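Local coordinates for Her-1 protein (Caenorhabditis elegans, PDB 1SZH) that dictates male development in C. elegans, inhibits the function of tra-2a, and probably acts directly in cell signalling during sex determination, at residues I68-D82 / D119-R133. The protein carries 2 engineered substitutions. Sequence-based numbering, arbitrary orientation.
Sequences INLDDSVCCSVFGND and DNVLYKCFEKCRSLR. With ACT (acetate ion), chain D.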
loop_
_atom_site.group_PDB
_atom_site.type_symbol
_atom_site.label_atom_id
_atom_site.label_comp_id
_atom_site.label_asym_id
_atom_site.label_seq_id
_atom_site.Cartn_x
_atom_site.Cartn_y
_atom_site.Cartn_z
ATOM N N ILE A 68 -3.584 -3.268 -5.187
ATOM C CA ILE A 68 -3.143 -4.070 -4.042
ATOM C C ILE A 68 -4.093 -3.771 -2.901
ATOM O O ILE A 68 -4.368 -2.602 -2.597
ATOM C CB ILE A 68 -1.709 -3.752 -3.600
ATOM C CG1 ILE A 68 -0.732 -4.285 -4.658
ATOM C CG2 ILE A 68 -1.416 -4.442 -2.238
ATOM C CD1 ILE A 68 0.700 -3.890 -4.405
ATOM N N ASN A 69 -4.603 -4.822 -2.264
ATOM C CA ASN A 69 -5.530 -4.661 -1.170
ATOM C C ASN A 69 -4.880 -3.855 -0.034
ATOM O O ASN A 69 -3.750 -4.147 0.382
ATOM C CB ASN A 69 -5.959 -6.040 -0.651
ATOM C CG ASN A 69 -7.196 -5.976 0.233
ATOM O OD1 ASN A 69 -8.276 -6.478 -0.137
ATOM N ND2 ASN A 69 -7.062 -5.374 1.394
ATOM N N LEU A 70 -5.579 -2.836 0.452
ATOM C CA LEU A 70 -5.048 -2.023 1.535
ATOM C C LEU A 70 -4.586 -2.824 2.758
ATOM O O LEU A 70 -3.586 -2.464 3.397
ATOM C CB LEU A 70 -6.085 -0.976 1.971
ATOM C CG LEU A 70 -5.638 -0.003 3.071
ATOM C CD1 LEU A 70 -4.422 0.818 2.627
ATOM C CD2 LEU A 70 -6.828 0.918 3.392
ATOM N N ASP A 71 -5.283 -3.918 3.065
ATOM C CA ASP A 71 -4.941 -4.742 4.211
ATOM C C ASP A 71 -3.560 -5.361 4.129
ATOM O O ASP A 71 -2.981 -5.696 5.156
ATOM C CB ASP A 71 -5.959 -5.874 4.420
ATOM C CG ASP A 71 -7.352 -5.364 4.708
ATOM O OD1 ASP A 71 -7.483 -4.372 5.457
ATOM O OD2 ASP A 71 -8.316 -5.972 4.192
ATOM N N ASP A 72 -3.025 -5.523 2.925
ATOM C CA ASP A 72 -1.696 -6.106 2.793
ATOM C C ASP A 72 -0.596 -5.216 3.387
ATOM O O ASP A 72 0.527 -5.680 3.621
ATOM C CB ASP A 72 -1.362 -6.382 1.316
ATOM C CG ASP A 72 -2.173 -7.530 0.721
ATOM O OD1 ASP A 72 -3.057 -8.078 1.412
ATOM O OD2 ASP A 72 -1.927 -7.863 -0.461
ATOM N N SER A 73 -0.900 -3.953 3.669
ATOM C CA SER A 73 0.139 -3.096 4.223
ATOM C C SER A 73 0.593 -3.580 5.600
ATOM O O SER A 73 1.717 -3.293 6.018
ATOM C CB SER A 73 -0.334 -1.639 4.296
ATOM O OG SER A 73 -1.457 -1.501 5.157
ATOM N N VAL A 74 -0.252 -4.337 6.294
ATOM C CA VAL A 74 0.136 -4.832 7.620
ATOM C C VAL A 74 1.296 -5.833 7.520
ATOM O O VAL A 74 2.050 -6.027 8.472
ATOM C CB VAL A 74 -1.064 -5.491 8.342
ATOM C CG1 VAL A 74 -2.262 -4.533 8.391
ATOM C CG2 VAL A 74 -1.436 -6.767 7.657
ATOM N N CYS A 75 1.465 -6.436 6.354
ATOM C CA CYS A 75 2.536 -7.414 6.145
ATOM C C CYS A 75 3.924 -6.779 6.192
ATOM O O CYS A 75 4.945 -7.438 6.419
ATOM C CB CYS A 75 2.337 -8.105 4.799
ATOM S SG CYS A 75 0.775 -8.992 4.641
ATOM N N CYS A 76 3.965 -5.475 5.971
ATOM C CA CYS A 76 5.226 -4.748 5.966
ATOM C C CYS A 76 6.017 -4.850 7.278
ATOM O O CYS A 76 7.239 -4.690 7.274
ATOM C CB CYS A 76 4.944 -3.273 5.700
ATOM S SG CYS A 76 4.363 -2.878 4.060
ATOM N N SER A 77 5.323 -5.097 8.384
ATOM C CA SER A 77 5.965 -5.175 9.683
ATOM C C SER A 77 7.050 -6.223 9.739
ATOM O O SER A 77 7.965 -6.128 10.561
ATOM C CB SER A 77 4.924 -5.462 10.768
ATOM O OG SER A 77 4.035 -4.364 10.862
ATOM N N VAL A 78 6.979 -7.209 8.852
ATOM C CA VAL A 78 7.986 -8.266 8.900
ATOM C C VAL A 78 9.405 -7.797 8.621
ATOM O O VAL A 78 10.363 -8.396 9.088
ATOM C CB VAL A 78 7.666 -9.430 7.938
ATOM C CG1 VAL A 78 7.979 -9.071 6.494
ATOM C CG2 VAL A 78 8.454 -10.656 8.361
ATOM N N PHE A 79 9.557 -6.712 7.871
ATOM C CA PHE A 79 10.895 -6.253 7.535
ATOM C C PHE A 79 11.676 -5.705 8.708
ATOM O O PHE A 79 12.907 -5.691 8.675
ATOM C CB PHE A 79 10.812 -5.237 6.413
ATOM C CG PHE A 79 10.345 -5.826 5.128
ATOM C CD1 PHE A 79 9.086 -5.486 4.612
ATOM C CD2 PHE A 79 11.123 -6.773 4.462
ATOM C CE1 PHE A 79 8.622 -6.086 3.444
ATOM C CE2 PHE A 79 10.670 -7.377 3.293
ATOM C CZ PHE A 79 9.411 -7.036 2.784
ATOM N N GLY A 80 10.953 -5.301 9.752
ATOM C CA GLY A 80 11.599 -4.766 10.933
ATOM C C GLY A 80 12.152 -5.867 11.818
ATOM O O GLY A 80 12.794 -5.582 12.825
ATOM N N ASN A 81 11.910 -7.125 11.454
ATOM C CA ASN A 81 12.414 -8.229 12.271
ATOM C C ASN A 81 13.920 -8.273 12.104
ATOM O O ASN A 81 14.636 -8.877 12.901
ATOM C CB ASN A 81 11.746 -9.548 11.875
ATOM C CG ASN A 81 10.315 -9.653 12.401
ATOM O OD1 ASN A 81 10.076 -9.550 13.609
ATOM N ND2 ASN A 81 9.363 -9.860 11.500
ATOM N N ASP A 82 14.388 -7.623 11.047
ATOM C CA ASP A 82 15.812 -7.505 10.801
ATOM C C ASP A 82 16.119 -6.350 11.750
ATOM O O ASP A 82 16.015 -5.181 11.370
ATOM C CB ASP A 82 16.067 -7.073 9.356
ATOM C CG ASP A 82 17.533 -6.936 9.042
ATOM O OD1 ASP A 82 18.244 -6.257 9.809
ATOM O OD2 ASP A 82 17.977 -7.502 8.025
ATOM N N ASP A 119 17.885 -9.612 2.641
ATOM C CA ASP A 119 17.016 -10.255 3.630
ATOM C C ASP A 119 15.929 -10.976 2.840
ATOM O O ASP A 119 14.736 -10.759 3.057
ATOM C CB ASP A 119 16.383 -9.203 4.554
ATOM C CG ASP A 119 17.420 -8.420 5.349
ATOM O OD1 ASP A 119 18.190 -9.058 6.100
ATOM O OD2 ASP A 119 17.467 -7.173 5.219
ATOM N N ASN A 120 16.342 -11.809 1.891
ATOM C CA ASN A 120 15.385 -12.526 1.054
ATOM C C ASN A 120 14.304 -13.276 1.834
ATOM O O ASN A 120 13.134 -13.312 1.415
ATOM C CB ASN A 120 16.118 -13.501 0.141
ATOM C CG ASN A 120 15.180 -14.245 -0.764
ATOM O OD1 ASN A 120 14.442 -13.637 -1.543
ATOM N ND2 ASN A 120 15.187 -15.572 -0.665
ATOM N N VAL A 121 14.689 -13.872 2.957
ATOM C CA VAL A 121 13.745 -14.614 3.794
ATOM C C VAL A 121 12.589 -13.719 4.228
ATOM O O VAL A 121 11.437 -14.158 4.256
ATOM C CB VAL A 121 14.437 -15.180 5.057
ATOM C CG1 VAL A 121 13.401 -15.816 5.997
ATOM C CG2 VAL A 121 15.464 -16.228 4.654
ATOM N N LEU A 122 12.890 -12.469 4.581
ATOM C CA LEU A 122 11.832 -11.550 5.020
ATOM C C LEU A 122 10.896 -11.166 3.864
ATOM O O LEU A 122 9.691 -11.016 4.072
ATOM C CB LEU A 122 12.447 -10.301 5.662
ATOM C CG LEU A 122 13.319 -10.491 6.923
ATOM C CD1 LEU A 122 13.710 -9.123 7.473
ATOM C CD2 LEU A 122 12.582 -11.298 7.993
ATOM N N TYR A 123 11.443 -10.998 2.659
ATOM C CA TYR A 123 10.620 -10.688 1.491
ATOM C C TYR A 123 9.674 -11.870 1.198
ATOM O O TYR A 123 8.499 -11.684 0.845
ATOM C CB TYR A 123 11.475 -10.410 0.248
ATOM C CG TYR A 123 10.648 -10.051 -0.952
ATOM C CD1 TYR A 123 9.999 -8.822 -1.010
ATOM C CD2 TYR A 123 10.459 -10.950 -2.008
ATOM C CE1 TYR A 123 9.180 -8.489 -2.074
ATOM C CE2 TYR A 123 9.629 -10.623 -3.089
ATOM C CZ TYR A 123 8.997 -9.389 -3.107
ATOM O OH TYR A 123 8.164 -9.018 -4.139
ATOM N N LYS A 124 10.180 -13.092 1.343
ATOM C CA LYS A 124 9.325 -14.254 1.096
ATOM C C LYS A 124 8.216 -14.310 2.139
ATOM O O LYS A 124 7.085 -14.689 1.817
ATOM C CB LYS A 124 10.154 -15.540 1.118
ATOM C CG LYS A 124 11.081 -15.662 -0.077
ATOM C CD LYS A 124 11.853 -16.982 -0.069
ATOM C CE LYS A 124 12.721 -17.118 -1.318
ATOM N NZ LYS A 124 13.575 -18.347 -1.309
ATOM N N CYS A 125 8.518 -13.932 3.373
ATOM C CA CYS A 125 7.502 -13.924 4.426
ATOM C C CYS A 125 6.451 -12.844 4.115
ATOM O O CYS A 125 5.256 -13.044 4.298
ATOM C CB CYS A 125 8.152 -13.645 5.768
ATOM S SG CYS A 125 7.046 -13.634 7.160
ATOM N N PHE A 126 6.910 -11.691 3.635
ATOM C CA PHE A 126 6.003 -10.609 3.270
ATOM C C PHE A 126 5.034 -11.131 2.196
ATOM O O PHE A 126 3.823 -10.899 2.259
ATOM C CB PHE A 126 6.845 -9.424 2.721
ATOM C CG PHE A 126 6.032 -8.335 2.024
ATOM C CD1 PHE A 126 5.282 -7.420 2.761
ATOM C CD2 PHE A 126 6.041 -8.233 0.637
ATOM C CE1 PHE A 126 4.537 -6.405 2.119
ATOM C CE2 PHE A 126 5.302 -7.212 -0.032
ATOM C CZ PHE A 126 4.548 -6.304 0.709
ATOM N N GLU A 127 5.568 -11.838 1.209
ATOM C CA GLU A 127 4.721 -12.355 0.147
ATOM C C GLU A 127 3.777 -13.428 0.693
ATOM O O GLU A 127 2.615 -13.489 0.290
ATOM C CB GLU A 127 5.581 -12.899 -0.992
ATOM C CG GLU A 127 6.302 -11.800 -1.806
ATOM C CD GLU A 127 5.399 -11.086 -2.813
ATOM O OE1 GLU A 127 4.427 -10.407 -2.402
ATOM O OE2 GLU A 127 5.663 -11.201 -4.031
ATOM N N LYS A 128 4.270 -14.245 1.613
ATOM C CA LYS A 128 3.412 -15.292 2.201
ATOM C C LYS A 128 2.268 -14.650 3.000
ATOM O O LYS A 128 1.122 -15.101 2.970
ATOM C CB LYS A 128 4.256 -16.218 3.081
ATOM C CG LYS A 128 3.480 -17.366 3.745
ATOM C CD LYS A 128 4.478 -18.367 4.326
ATOM C CE LYS A 128 3.819 -19.686 4.684
ATOM N NZ LYS A 128 4.855 -20.659 5.131
ATOM N N CYS A 129 2.573 -13.594 3.742
ATOM C CA CYS A 129 1.558 -12.878 4.490
ATOM C C CYS A 129 0.479 -12.375 3.516
ATOM O O CYS A 129 -0.706 -12.465 3.820
ATOM C CB CYS A 129 2.228 -11.700 5.228
ATOM S SG CYS A 129 1.169 -10.604 6.149
ATOM N N ARG A 130 0.880 -11.831 2.364
ATOM C CA ARG A 130 -0.104 -11.353 1.400
ATOM C C ARG A 130 -0.979 -12.506 0.890
ATOM O O ARG A 130 -2.191 -12.337 0.743
ATOM C CB ARG A 130 0.574 -10.658 0.221
ATOM C CG ARG A 130 1.260 -9.319 0.577
ATOM C CD ARG A 130 1.786 -8.656 -0.713
ATOM N NE ARG A 130 0.676 -8.295 -1.584
ATOM C CZ ARG A 130 0.682 -8.396 -2.907
ATOM N NH1 ARG A 130 1.755 -8.850 -3.550
ATOM N NH2 ARG A 130 -0.405 -8.050 -3.591
ATOM N N SER A 131 -0.356 -13.654 0.614
ATOM C CA SER A 131 -1.097 -14.831 0.142
ATOM C C SER A 131 -2.095 -15.299 1.196
ATOM O O SER A 131 -3.245 -15.595 0.869
ATOM C CB SER A 131 -0.131 -15.973 -0.192
ATOM O OG SER A 131 0.595 -15.669 -1.371
ATOM N N LEU A 132 -1.675 -15.364 2.459
ATOM C CA LEU A 132 -2.593 -15.783 3.527
ATOM C C LEU A 132 -3.786 -14.810 3.655
ATOM O O LEU A 132 -4.925 -15.242 3.873
ATOM C CB LEU A 132 -1.856 -15.882 4.866
ATOM C CG LEU A 132 -0.981 -17.127 5.071
ATOM C CD1 LEU A 132 -0.387 -17.059 6.465
ATOM C CD2 LEU A 132 -1.809 -18.398 4.900
ATOM N N ARG A 133 -3.529 -13.506 3.528
ATOM C CA ARG A 133 -4.610 -12.503 3.592
ATOM C C ARG A 133 -5.600 -12.795 2.439
ATOM O O ARG A 133 -6.821 -12.835 2.627
ATOM C CB ARG A 133 -4.000 -11.091 3.449
ATOM C CG ARG A 133 -4.887 -9.882 3.879
ATOM C CD ARG A 133 -5.998 -9.543 2.877
ATOM N NE ARG A 133 -5.512 -9.439 1.503
ATOM C CZ ARG A 133 -6.276 -9.617 0.434
ATOM N NH1 ARG A 133 -7.573 -9.900 0.589
ATOM N NH2 ARG A 133 -5.754 -9.566 -0.775
HETATM C C ACT D . -8.480 -9.383 -2.954
HETATM O O ACT D . -9.690 -9.709 -2.592
HETATM O OXT ACT D . -7.552 -10.190 -3.315
HETATM C CH3 ACT D . -8.042 -7.957 -2.979
HETATM O O HOH W 1 -3.385 -7.373 -2.735
HETATM O O HOH W 2 -2.985 -10.314 -0.898
HETATM O O HOH W 3 14.479 -6.155 5.899
#
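Residues 68-82 run antiparallel to helix 120-134: the CA pairs D72–R130, C75–F126 and F79–L122 step in opposite chain directions, all under 6 Å. The first partner is an extended 3-10 helix, identified by an unbroken run of i to i+3 backbone bonds from N69 O to F79 O, two of them weak (S77 N to V74 O and D82 N to F79 O). Its three-residue repeat turns D72, C75 and V78 toward the helix. The disulfide C75–C129 pins the middle of this helix pair (chi3 -78°). Beside it, C75 CB lies 3.6 Å from F126 CD1. The rings of F79 and F126 meet obliquely, planes 42° apart, with F79 CZ 3.5 Å from F126 CB; V78 CG1 sits over the centre of the F79 ring, while V78 CG2 packs on C125 SG. Helices 105-115 and 85-97 add I112 and C94 around F79.

Toward the 3-10 start, one carboxylate holds two arginines. R133 NE meets the syn lone pair of D72 OD1 at 2.8 Å, whereas R130 NE approaches D72 OD2 from above the carboxylate plane, 2.9 Å away. The R130 chain bends at chi3, and its NH1 reaches E127 OE1, extending the salt-bridge network. R133, bent at chi2 and chi3, lays its guanidinium face under N69 CB, the N69 amide stacked nearly parallel to it. A leucine in place of R133 would probably leave D72 OD1 without its charged mate and the N69 amide without its flat stacking partner. Two waters bridge the arrangement, each donating to D72 OD2: one accepts from N69 N and R130 NH2, the other accepts from R133 NH2 and also donates to R130 O. At the guanidinium edge, R133 NH2 also donates to acetate OXT over 3.2 Å, almost straight at 175°.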